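Local coordinates for beta-mannosidase (PDB 4CVU), which hydrolyses beta-mannosidic bonds as a fungal glycoside hydrolase of family 2, probably releasing mannose from the non-reducing ends of its substrates, at residues F408-S413 with L896-D901; S703-L708 with R735-V740; W726-Y731 with Y886-H891; K873-E878 with K926-V931. All coordinates share one frame; numbering follows the deposited sequence.

Interaction 1 of 4, residues F408-S413 with L896-D901; sequences FDSVES and LGFFDD. With NA (sodium ion), chain B; CD (cadmium ion), chain T.
Phe898 brings the outer carbons of its ring up to three residues of helix 408-413, with no hydrogen bond between the two segments. Phe898 CE1 lies 3.3 Å from Ser413 OG and 3.6 Å from Ser413 CB. Across the ring, CE2 and CD2 meet Ser410 OG, 3.6 Å from Phe898 CE2, while Phe898 CZ comes to 3.9 Å from the carbonyl O of Asp409. These oxygens approach the ring obliquely. With chi1 at 48°, CG of Phe898 sits between the backbone N and the carbonyl carbon, and the ring stands out toward the helix.

Ser410 OG bonds to Trp726 NE1 and Ser413 OG to Arg734 NH2, so both hydroxyls that touch the ring have a hydrogen-bond partner outside the two segments.

Two metal ions sit on the helix beside the contact without bridging to the strand. Asp409 OD2 binds sodium at 2.2 Å and OD1 more loosely at 3.0 Å; Gln919 NE2 also bonds OD2. Glu412, its carboxylate leading away from the strand, holds cadmium through OE1 at 2.5 Å.

The helix, of the catalytic (beta/alpha)8 barrel expected of family 2, and strand 896-899, of the Ig-fold domain, make an interdomain contact, their axes 8° apart in direction and 9.6 Å in distance. Strand 911-921 flanks the strand, helix 430-439 packs on Phe408, and Tyr731 and Arg734 of helix 729-736 also touch Phe898.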
# COMPACT_ATOMS: atom_id res chain seq x y z
N PHE A 408 13.33 3.30 -24.37
CA PHE A 408 14.00 3.86 -25.55
C PHE A 408 13.13 4.87 -26.30
O PHE A 408 13.65 5.87 -26.79
CB PHE A 408 14.57 2.79 -26.47
CG PHE A 408 15.95 2.37 -26.07
CD1 PHE A 408 17.07 3.06 -26.57
CD2 PHE A 408 16.15 1.33 -25.18
CE1 PHE A 408 18.36 2.65 -26.22
CE2 PHE A 408 17.43 0.94 -24.81
CZ PHE A 408 18.53 1.63 -25.32
N ASP A 409 11.81 4.66 -26.34
CA ASP A 409 10.93 5.68 -26.89
C ASP A 409 11.17 7.02 -26.18
O ASP A 409 11.19 8.03 -26.82
CB ASP A 409 9.47 5.42 -26.63
CG ASP A 409 8.92 4.21 -27.37
OD1 ASP A 409 9.48 3.67 -28.32
OD2 ASP A 409 7.83 3.86 -27.00
N SER A 410 11.26 7.01 -24.85
CA SER A 410 11.41 8.24 -24.05
C SER A 410 12.78 8.89 -24.29
O SER A 410 12.92 10.12 -24.21
CB SER A 410 11.23 7.93 -22.54
OG SER A 410 9.88 7.56 -22.26
N VAL A 411 13.79 8.06 -24.56
CA VAL A 411 15.15 8.53 -24.89
C VAL A 411 15.15 9.30 -26.24
O VAL A 411 15.70 10.40 -26.36
CB VAL A 411 16.15 7.34 -24.96
CG1 VAL A 411 17.48 7.74 -25.63
CG2 VAL A 411 16.46 6.78 -23.57
N GLU A 412 14.57 8.69 -27.27
CA GLU A 412 14.48 9.33 -28.60
C GLU A 412 13.70 10.64 -28.53
O GLU A 412 14.16 11.71 -29.05
CB GLU A 412 13.80 8.40 -29.58
CG GLU A 412 14.54 7.09 -29.78
CD GLU A 412 14.35 6.54 -31.17
OE1 GLU A 412 14.84 7.22 -32.10
OE2 GLU A 412 13.70 5.47 -31.33
N SER A 413 12.57 10.59 -27.81
CA SER A 413 11.70 11.75 -27.71
C SER A 413 12.35 12.96 -27.05
O SER A 413 11.91 14.09 -27.28
CB SER A 413 10.45 11.43 -26.95
OG SER A 413 9.51 12.47 -27.14
N LEU A 896 0.58 4.45 -19.59
CA LEU A 896 2.00 4.76 -19.76
C LEU A 896 2.25 5.56 -21.05
O LEU A 896 1.63 5.28 -22.06
CB LEU A 896 2.79 3.46 -19.77
CG LEU A 896 2.69 2.63 -18.48
CD1 LEU A 896 3.29 1.25 -18.67
CD2 LEU A 896 3.37 3.37 -17.35
N GLY A 897 3.14 6.56 -21.00
CA GLY A 897 3.44 7.37 -22.14
C GLY A 897 3.97 8.73 -21.78
O GLY A 897 4.46 8.93 -20.68
N PHE A 898 3.85 9.68 -22.70
CA PHE A 898 4.31 11.03 -22.48
C PHE A 898 3.65 11.99 -23.48
O PHE A 898 3.32 11.60 -24.60
CB PHE A 898 5.84 11.10 -22.52
CG PHE A 898 6.45 10.42 -23.72
CD1 PHE A 898 6.55 11.08 -24.95
CD2 PHE A 898 6.92 9.11 -23.64
CE1 PHE A 898 7.11 10.47 -26.07
CE2 PHE A 898 7.48 8.47 -24.75
CZ PHE A 898 7.56 9.16 -25.98
N PHE A 899 3.50 13.23 -23.06
CA PHE A 899 2.93 14.30 -23.89
C PHE A 899 4.02 14.85 -24.83
O PHE A 899 5.22 14.75 -24.54
CB PHE A 899 2.39 15.42 -23.01
CG PHE A 899 1.25 15.01 -22.12
CD1 PHE A 899 -0.07 15.03 -22.61
CD2 PHE A 899 1.46 14.61 -20.80
CE1 PHE A 899 -1.14 14.62 -21.81
CE2 PHE A 899 0.40 14.20 -20.00
CZ PHE A 899 -0.91 14.23 -20.51
N ASP A 900 3.59 15.49 -25.93
CA ASP A 900 4.56 16.03 -26.90
C ASP A 900 5.15 17.34 -26.42
O ASP A 900 6.08 17.86 -27.01
CB ASP A 900 3.96 16.16 -28.30
CG ASP A 900 2.91 17.25 -28.42
OD1 ASP A 900 2.95 18.24 -27.65
OD2 ASP A 900 2.06 17.15 -29.34
N ASP A 901 4.58 17.87 -25.34
CA ASP A 901 5.16 19.02 -24.66
C ASP A 901 4.56 19.11 -23.26
O ASP A 901 3.48 18.57 -23.01
CB ASP A 901 4.85 20.32 -25.41
CG ASP A 901 5.84 21.42 -25.07
OD1 ASP A 901 6.91 21.11 -24.49
OD2 ASP A 901 5.55 22.60 -25.36
NA NA B . 6.78 2.44 -28.38
CD CD T . 13.71 6.88 -34.32
O HOH W 1 12.87 4.94 -33.93
O HOH W 2 14.42 8.98 -34.98
O HOH W 3 5.10 1.00 -26.63

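Interaction 2 of 4, residues S703-L708 with R735-V740; sequences SLYWQL and RTYEHV
Ser703 on strand 703-705 and Tyr737, the first residue to leave helical geometry after helix 729-736, are the nearest backbone pair, their CA atoms 9.0 Å apart, so side chains do the bridging. Ser703 OG donates a 2.7 Å hydrogen bond to Tyr737 OH and lies at the edge of the tyrosine ring, close to its plane. The serine oxygen is anti to its own backbone N (chi1 176°), which turns it to the phenol. Tyr737 OH also stands 3.0 Å from the carbonyl O of Ser703, so the hydroxyl is tucked against both the side chain and the main chain of one residue.

Tyr705, two residues further along the strand, adds an apolar contact: Tyr705 CD2 is 4.2 Å from Tyr737 CE2. The same CD2 of Tyr705 is approached to 3.8 Å by Tyr737 OH, which sits at the edge of the Tyr705 ring, and the two tyrosines are set obliquely to one another. The far end of Tyr705 is turned to Gln414, whose NE2 bonds its OH. Ile687 of helix 664-692 touches both Ser703 and Tyr737, which are buried.

Beyond the strand, Gln707 CB packs on one face of the Trp706 indole, and the peptide between the two residues is cis. Strand 702-705 runs parallel to strand 380-389 and is bonded on its other side to Ala592, as the closing strand of a (beta/alpha)8 barrel would be. A cis peptide after a tryptophan at the end of that strand is a familiar feature of clan GH-A glycosidases.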
# COMPACT_ATOMS: atom_id res chain seq x y z
N SER A 703 26.68 16.56 -23.58
CA SER A 703 25.90 16.69 -22.39
C SER A 703 25.22 15.38 -22.09
O SER A 703 24.31 14.99 -22.87
CB SER A 703 24.83 17.74 -22.59
OG SER A 703 23.97 17.83 -21.47
N LEU A 704 25.63 14.74 -21.00
CA LEU A 704 24.92 13.53 -20.49
C LEU A 704 24.51 13.77 -19.06
O LEU A 704 25.31 13.63 -18.13
CB LEU A 704 25.81 12.28 -20.59
CG LEU A 704 26.47 11.97 -21.93
CD1 LEU A 704 27.41 10.77 -21.84
CD2 LEU A 704 25.46 11.75 -23.03
N TYR A 705 23.27 14.14 -18.85
CA TYR A 705 22.83 14.42 -17.48
C TYR A 705 22.76 13.17 -16.60
O TYR A 705 22.58 12.02 -17.07
CB TYR A 705 21.55 15.26 -17.47
CG TYR A 705 20.23 14.57 -17.89
CD1 TYR A 705 19.60 13.66 -17.05
CD2 TYR A 705 19.60 14.89 -19.09
CE1 TYR A 705 18.37 13.09 -17.41
CE2 TYR A 705 18.38 14.33 -19.44
CZ TYR A 705 17.77 13.43 -18.60
OH TYR A 705 16.55 12.85 -18.95
N TRP A 706 22.92 13.40 -15.30
CA TRP A 706 22.77 12.37 -14.28
C TRP A 706 21.38 12.54 -13.66
O TRP A 706 21.14 13.55 -13.01
CB TRP A 706 23.88 12.47 -13.19
CG TRP A 706 23.75 11.28 -12.33
CD1 TRP A 706 22.94 11.15 -11.26
CD2 TRP A 706 24.30 9.97 -12.57
NE1 TRP A 706 22.96 9.88 -10.78
CE2 TRP A 706 23.80 9.13 -11.57
CE3 TRP A 706 25.19 9.46 -13.50
CZ2 TRP A 706 24.14 7.81 -11.48
CZ3 TRP A 706 25.53 8.12 -13.43
CH2 TRP A 706 25.00 7.31 -12.42
N GLN A 707 20.43 11.60 -13.81
CA GLN A 707 20.55 10.31 -14.44
C GLN A 707 19.25 10.12 -15.22
O GLN A 707 18.27 10.84 -14.98
CB GLN A 707 20.66 9.19 -13.39
CG GLN A 707 19.51 9.13 -12.41
CD GLN A 707 19.79 8.35 -11.14
OE1 GLN A 707 20.50 8.82 -10.26
NE2 GLN A 707 19.19 7.16 -11.02
N LEU A 708 19.26 9.21 -16.19
CA LEU A 708 18.09 9.07 -17.03
C LEU A 708 16.97 8.56 -16.18
O LEU A 708 15.86 9.12 -16.20
CB LEU A 708 18.36 8.09 -18.19
CG LEU A 708 17.10 7.59 -18.96
CD1 LEU A 708 16.51 8.67 -19.81
CD2 LEU A 708 17.46 6.45 -19.85
N ARG A 735 13.40 20.01 -24.97
CA ARG A 735 13.42 21.29 -25.65
C ARG A 735 14.84 21.77 -25.71
O ARG A 735 15.28 22.32 -26.74
CB ARG A 735 12.57 22.36 -24.95
CG ARG A 735 11.06 22.23 -25.16
CD ARG A 735 10.37 23.54 -24.74
NE ARG A 735 10.46 23.80 -23.31
CZ ARG A 735 9.59 23.35 -22.39
NH1 ARG A 735 8.52 22.63 -22.76
NH2 ARG A 735 9.78 23.64 -21.11
N THR A 736 15.56 21.55 -24.62
CA THR A 736 16.91 22.07 -24.53
C THR A 736 17.92 21.19 -25.32
O THR A 736 19.04 21.62 -25.52
CB THR A 736 17.36 22.24 -23.05
OG1 THR A 736 16.27 22.70 -22.27
CG2 THR A 736 18.51 23.25 -22.93
N TYR A 737 17.51 19.99 -25.72
CA TYR A 737 18.30 19.14 -26.61
C TYR A 737 17.84 19.23 -28.10
O TYR A 737 18.24 18.44 -28.95
CB TYR A 737 18.28 17.67 -26.12
CG TYR A 737 19.21 17.32 -24.94
CD1 TYR A 737 20.32 18.09 -24.62
CD2 TYR A 737 19.01 16.16 -24.22
CE1 TYR A 737 21.20 17.72 -23.59
CE2 TYR A 737 19.89 15.79 -23.19
CZ TYR A 737 20.97 16.59 -22.87
OH TYR A 737 21.83 16.24 -21.85
N GLU A 738 16.98 20.19 -28.41
CA GLU A 738 16.58 20.38 -29.80
C GLU A 738 17.79 20.84 -30.64
O GLU A 738 18.76 21.40 -30.11
CB GLU A 738 15.42 21.39 -29.90
CG GLU A 738 14.07 20.83 -29.47
CD GLU A 738 12.92 21.70 -29.91
OE1 GLU A 738 12.80 21.91 -31.11
OE2 GLU A 738 12.16 22.20 -29.09
N HIS A 739 17.72 20.58 -31.94
CA HIS A 739 18.84 20.88 -32.85
C HIS A 739 19.27 22.33 -32.80
O HIS A 739 20.44 22.62 -32.76
CB HIS A 739 18.53 20.45 -34.28
CG HIS A 739 18.38 18.97 -34.45
ND1 HIS A 739 19.44 18.10 -34.29
CD2 HIS A 739 17.30 18.21 -34.73
CE1 HIS A 739 19.01 16.86 -34.48
NE2 HIS A 739 17.72 16.90 -34.76
N VAL A 740 18.30 23.25 -32.80
CA VAL A 740 18.54 24.69 -32.79
C VAL A 740 17.70 25.30 -31.65
O VAL A 740 16.48 25.16 -31.63
CB VAL A 740 18.13 25.32 -34.15
CG1 VAL A 740 18.57 26.76 -34.25
CG2 VAL A 740 18.72 24.52 -35.31

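Interaction 3 of 4, residues W726-Y731 with Y886-H891; sequences WKVLPY and YTWLTH
Trp888 pushes its six-membered ring between Val728 and Tyr731, and this is the tight part of the contact. Val728 CG2 lies over one face of the indole, 3.8 Å from the centroid of the six-membered ring and 19° off its normal, a CH-pi contact. Tyr731 meets the same ring at its outer end: Tyr731 CD2 is 3.6 Å from Trp888 CZ3, with the two planes almost perpendicular at 88°. At the indole edge, near its plane, the carbonyl O of Lys727 is 3.6 Å from Trp888 CH2. A chi1 of 180° extends the indole away from its own backbone N and carries CZ3 and CH2 across to the helix start. Were Trp888 cut back to alanine, a gap would probably open beneath Val728 CG2 and leave Tyr731 CD2 and CE2 without the indole carbons they pack on.

The side toward Trp726 and His891 is looser. These two residues do not touch; a water lies between them, 3.0 Å from Trp726 N, whose hydrogen it accepts, and 3.0 Å from His891 NE2. The Trp726 side chain turns instead onto its own segment, where CE3 sits over the centre of the Tyr731 ring, and it stacks on Phe898.

Tyr731 OH goes on to bond the backbone N of Phe899, tying helix 729-736 to strand 895-899. Helix 664-692 lies against Val728 through His673 and Ala680. Strands 884-890 and 932-934 run side by side in a sheet of the Ig-fold domain, against which the start of helix 729-736 packs.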
# COMPACT_ATOMS: atom_id res chain seq x y z
N TRP A 726 7.36 10.33 -16.82
CA TRP A 726 8.19 11.53 -16.95
C TRP A 726 8.01 12.50 -15.77
O TRP A 726 6.91 12.91 -15.46
CB TRP A 726 7.84 12.22 -18.24
CG TRP A 726 8.35 11.53 -19.45
CD1 TRP A 726 8.48 10.22 -19.63
CD2 TRP A 726 8.85 12.15 -20.64
NE1 TRP A 726 8.99 9.94 -20.87
CE2 TRP A 726 9.23 11.11 -21.51
CE3 TRP A 726 8.96 13.47 -21.07
CZ2 TRP A 726 9.76 11.35 -22.77
CZ3 TRP A 726 9.46 13.71 -22.32
CH2 TRP A 726 9.89 12.65 -23.15
N LYS A 727 9.12 12.90 -15.17
CA LYS A 727 9.18 14.07 -14.33
C LYS A 727 9.06 15.29 -15.23
O LYS A 727 8.86 15.16 -16.44
CB LYS A 727 10.50 14.13 -13.55
CG LYS A 727 10.72 12.96 -12.59
CD LYS A 727 11.80 13.28 -11.55
CE LYS A 727 12.09 12.06 -10.67
NZ LYS A 727 13.23 12.17 -9.71
N VAL A 728 9.20 16.47 -14.62
CA VAL A 728 9.29 17.71 -15.34
C VAL A 728 10.59 17.74 -16.16
O VAL A 728 10.57 18.24 -17.27
CB VAL A 728 9.22 18.95 -14.42
CG1 VAL A 728 9.37 20.25 -15.20
CG2 VAL A 728 7.89 18.98 -13.69
N LEU A 729 11.68 17.17 -15.64
CA LEU A 729 13.01 17.23 -16.29
C LEU A 729 13.07 16.85 -17.79
O LEU A 729 13.58 17.58 -18.60
CB LEU A 729 14.02 16.39 -15.53
CG LEU A 729 15.38 16.18 -16.19
CD1 LEU A 729 16.10 17.52 -16.42
CD2 LEU A 729 16.17 15.30 -15.25
N PRO A 730 12.57 15.68 -18.13
CA PRO A 730 12.68 15.24 -19.53
C PRO A 730 11.93 16.10 -20.52
O PRO A 730 12.30 16.06 -21.69
CB PRO A 730 12.12 13.77 -19.48
CG PRO A 730 11.41 13.68 -18.20
CD PRO A 730 12.07 14.64 -17.24
N TYR A 731 10.84 16.76 -20.11
CA TYR A 731 10.11 17.70 -20.95
C TYR A 731 10.96 18.91 -21.24
O TYR A 731 10.98 19.42 -22.38
CB TYR A 731 8.81 18.13 -20.28
CG TYR A 731 7.74 17.06 -20.29
CD1 TYR A 731 7.11 16.71 -21.48
CD2 TYR A 731 7.39 16.38 -19.14
CE1 TYR A 731 6.14 15.72 -21.49
CE2 TYR A 731 6.40 15.40 -19.17
CZ TYR A 731 5.80 15.08 -20.37
OH TYR A 731 4.79 14.13 -20.39
N TYR A 886 4.69 27.39 -16.34
CA TYR A 886 4.99 26.02 -15.98
C TYR A 886 3.68 25.24 -16.05
O TYR A 886 3.35 24.58 -15.10
CB TYR A 886 5.56 25.85 -14.56
CG TYR A 886 6.91 26.53 -14.38
CD1 TYR A 886 8.06 25.90 -14.72
CD2 TYR A 886 6.98 27.79 -13.87
CE1 TYR A 886 9.33 26.53 -14.58
CE2 TYR A 886 8.23 28.44 -13.71
CZ TYR A 886 9.38 27.78 -14.06
OH TYR A 886 10.67 28.40 -13.93
N THR A 887 2.94 25.42 -17.14
CA THR A 887 1.67 24.67 -17.38
C THR A 887 1.99 23.21 -17.44
O THR A 887 2.93 22.84 -18.14
CB THR A 887 1.06 25.14 -18.71
OG1 THR A 887 1.00 26.57 -18.71
CG2 THR A 887 -0.35 24.58 -18.94
N TRP A 888 1.16 22.34 -16.80
CA TRP A 888 1.61 21.00 -16.53
C TRP A 888 0.42 20.08 -16.61
O TRP A 888 -0.48 20.25 -15.82
CB TRP A 888 2.22 20.91 -15.11
CG TRP A 888 2.70 19.53 -14.76
CD1 TRP A 888 2.12 18.65 -13.87
CD2 TRP A 888 3.82 18.84 -15.33
NE1 TRP A 888 2.84 17.47 -13.82
CE2 TRP A 888 3.88 17.55 -14.72
CE3 TRP A 888 4.79 19.19 -16.26
CZ2 TRP A 888 4.85 16.63 -15.04
CZ3 TRP A 888 5.77 18.25 -16.58
CH2 TRP A 888 5.79 17.00 -15.98
N LEU A 889 0.50 19.12 -17.52
CA LEU A 889 -0.50 18.07 -17.68
C LEU A 889 -0.02 16.87 -16.95
O LEU A 889 1.17 16.54 -17.02
CB LEU A 889 -0.63 17.75 -19.15
CG LEU A 889 -1.15 18.92 -20.02
CD1 LEU A 889 -0.65 18.77 -21.44
CD2 LEU A 889 -2.64 18.97 -20.01
N THR A 890 -0.93 16.17 -16.27
CA THR A 890 -0.60 15.04 -15.50
C THR A 890 -1.51 13.95 -16.02
O THR A 890 -2.69 14.14 -15.92
CB THR A 890 -0.92 15.24 -13.98
OG1 THR A 890 -0.19 16.36 -13.47
CG2 THR A 890 -0.52 13.97 -13.21
N HIS A 891 -0.95 12.88 -16.59
CA HIS A 891 -1.74 11.67 -16.96
C HIS A 891 -1.97 10.79 -15.73
O HIS A 891 -1.17 10.80 -14.81
CB HIS A 891 -1.03 10.92 -18.10
CG HIS A 891 0.19 10.16 -17.69
ND1 HIS A 891 0.12 8.87 -17.20
CD2 HIS A 891 1.50 10.47 -17.73
CE1 HIS A 891 1.34 8.44 -16.94
NE2 HIS A 891 2.19 9.40 -17.25
O HOH W 4 4.80 10.08 -18.45

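Interaction 4 of 4, residues K873-E878 with K926-V931; sequences KKFTVE and KWTEQV
Phe875 drives the outer end of its ring into the turn 926-931, overlapping Val931 and meeting Trp927 CZ3 with its own edge. Phe875 CZ is 3.7 Å from Val931 CG2, which approaches the ring obliquely. At the ring edge, in its plane, Trp927 CZ3 comes to 3.9 Å from Phe875 CZ, and the carbonyl O of Thr928 to 3.8 Å from Phe875 CE1. No hydrogen bond links the segments; the contact is apolar apart from that carbonyl beside an aromatic C-H.

The torsion chi1 of -70° sets CG of Phe875 anti to the carbonyl carbon and points the ring from the strand at the turn. Trp927, with chi1 at 66°, has CG between its backbone N and carbonyl carbon, and Thr928 CG2 rests 3.6 Å above the centre of one indole face.

Both segments belong to the Ig-fold domain, a beta sandwich: strand 874-879 lies in the sheet with 864-869, 911-921 and 895-899, and the turn leads the chain from 911-921 over to 932-934 of the other sheet. The turn has helical backbone angles over 926-929, with i to i+3 bonds from Glu929 N to Lys926 O and Gln930 N to Trp927 O, and no regular helix. A serine at Phe875 would probably leave Val931 CG2 and Trp927 CZ3 facing a gap, and so set the turn less firmly against the strand.

Around the pair, Tyr868 meets the Phe875 ring at about 50°, Phe916 meets Trp927, and Pro892 packs on both Trp927 and Val931.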
# COMPACT_ATOMS: atom_id res chain seq x y z
N LYS A 873 -6.91 13.24 -31.52
CA LYS A 873 -6.12 12.74 -30.39
C LYS A 873 -5.23 13.80 -29.76
O LYS A 873 -4.17 13.51 -29.23
CB LYS A 873 -5.32 11.50 -30.80
CG LYS A 873 -6.19 10.38 -31.37
CD LYS A 873 -5.47 9.05 -31.23
CE LYS A 873 -5.84 8.06 -32.32
NZ LYS A 873 -4.74 7.07 -32.54
N LYS A 874 -5.70 15.03 -29.78
CA LYS A 874 -5.01 16.15 -29.19
C LYS A 874 -5.80 16.65 -27.96
O LYS A 874 -7.06 16.58 -27.92
CB LYS A 874 -4.85 17.28 -30.20
CG LYS A 874 -3.92 16.95 -31.37
CD LYS A 874 -2.46 17.28 -31.06
CE LYS A 874 -1.67 17.54 -32.34
NZ LYS A 874 -1.40 16.24 -32.99
N PHE A 875 -5.05 17.13 -26.97
CA PHE A 875 -5.60 17.90 -25.88
C PHE A 875 -5.45 19.35 -26.29
O PHE A 875 -4.40 19.74 -26.82
CB PHE A 875 -4.82 17.66 -24.56
CG PHE A 875 -5.02 16.30 -23.98
CD1 PHE A 875 -6.07 16.06 -23.10
CD2 PHE A 875 -4.17 15.27 -24.31
CE1 PHE A 875 -6.27 14.80 -22.58
CE2 PHE A 875 -4.37 14.01 -23.79
CZ PHE A 875 -5.42 13.78 -22.92
N THR A 876 -6.49 20.14 -26.05
CA THR A 876 -6.36 21.57 -26.21
C THR A 876 -6.31 22.20 -24.81
O THR A 876 -7.15 21.93 -23.98
CB THR A 876 -7.48 22.18 -27.11
OG1 THR A 876 -7.26 21.78 -28.47
CG2 THR A 876 -7.47 23.68 -27.06
N VAL A 877 -5.32 23.07 -24.62
CA VAL A 877 -5.05 23.76 -23.38
C VAL A 877 -5.15 25.25 -23.63
O VAL A 877 -4.53 25.75 -24.55
CB VAL A 877 -3.60 23.46 -22.89
CG1 VAL A 877 -3.36 24.04 -21.50
CG2 VAL A 877 -3.35 21.97 -22.90
N GLU A 878 -5.94 25.96 -22.84
CA GLU A 878 -6.12 27.39 -23.05
C GLU A 878 -6.06 28.19 -21.75
O GLU A 878 -6.76 27.88 -20.83
CB GLU A 878 -7.45 27.66 -23.76
CG GLU A 878 -7.55 29.04 -24.39
CD GLU A 878 -8.95 29.36 -24.93
OE1 GLU A 878 -9.84 28.46 -24.91
OE2 GLU A 878 -9.15 30.51 -25.37
N LYS A 926 -10.59 5.51 -21.07
CA LYS A 926 -11.16 6.57 -20.22
C LYS A 926 -10.12 7.48 -19.57
O LYS A 926 -10.49 8.44 -18.93
CB LYS A 926 -12.01 5.98 -19.12
CG LYS A 926 -13.14 5.10 -19.63
CD LYS A 926 -14.26 5.01 -18.60
CE LYS A 926 -15.47 4.25 -19.17
NZ LYS A 926 -16.27 5.09 -20.13
N TRP A 927 -8.85 7.14 -19.68
CA TRP A 927 -7.76 7.94 -19.10
C TRP A 927 -7.73 9.41 -19.51
O TRP A 927 -7.20 10.27 -18.78
CB TRP A 927 -6.41 7.32 -19.42
CG TRP A 927 -6.05 7.33 -20.90
CD1 TRP A 927 -6.41 6.40 -21.85
CD2 TRP A 927 -5.29 8.33 -21.57
NE1 TRP A 927 -5.91 6.76 -23.08
CE2 TRP A 927 -5.22 7.94 -22.94
CE3 TRP A 927 -4.64 9.51 -21.16
CZ2 TRP A 927 -4.55 8.70 -23.89
CZ3 TRP A 927 -3.98 10.28 -22.13
CH2 TRP A 927 -3.93 9.87 -23.46
N THR A 928 -8.23 9.69 -20.73
CA THR A 928 -8.24 11.06 -21.28
C THR A 928 -9.10 12.00 -20.43
O THR A 928 -8.74 13.15 -20.24
CB THR A 928 -8.78 11.10 -22.74
OG1 THR A 928 -10.12 10.54 -22.79
CG2 THR A 928 -7.87 10.32 -23.63
N GLU A 929 -10.18 11.46 -19.89
CA GLU A 929 -11.07 12.18 -18.98
C GLU A 929 -10.47 12.43 -17.60
O GLU A 929 -11.00 13.24 -16.86
CB GLU A 929 -12.34 11.37 -18.73
CG GLU A 929 -13.14 11.06 -19.96
CD GLU A 929 -14.22 10.03 -19.69
OE1 GLU A 929 -14.55 9.80 -18.50
OE2 GLU A 929 -14.75 9.44 -20.66
N GLN A 930 -9.41 11.68 -17.24
CA GLN A 930 -8.79 11.80 -15.92
C GLN A 930 -7.54 12.65 -16.00
O GLN A 930 -6.91 12.91 -15.00
CB GLN A 930 -8.45 10.43 -15.35
CG GLN A 930 -9.63 9.43 -15.36
CD GLN A 930 -9.17 7.98 -15.53
OE1 GLN A 930 -7.97 7.66 -15.37
NE2 GLN A 930 -10.13 7.08 -15.87
N VAL A 931 -7.18 13.10 -17.19
CA VAL A 931 -5.99 13.96 -17.30
C VAL A 931 -6.32 15.29 -16.67
O VAL A 931 -7.45 15.76 -16.84
CB VAL A 931 -5.58 14.17 -18.76
CG1 VAL A 931 -4.45 15.20 -18.88
CG2 VAL A 931 -5.16 12.86 -19.39

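Interactions 2 and 3 are buried throughout and both use helix 729-736, but interaction 2 turns on one hydroxyl pair beside the barrel strand, whereas interaction 3 is aromatic packing with a bridging water. Interaction 1 is only partly buried, joins the barrel helix to the Ig-fold strand 895-899, and has a sodium ion bound by one of its touching residues, Asp409; the salt bridge of Asp901 to Arg735 connects it with the second segment of interaction 2. Interaction 4, farthest from the chain centre, stays within the Ig-fold domain and is almost wholly apolar. Phe899 of 896-901 packs on both Phe875 and Val931, so interactions 1 and 4 share that sheet, and Thr890 O touches Val931 to join interaction 3 as well.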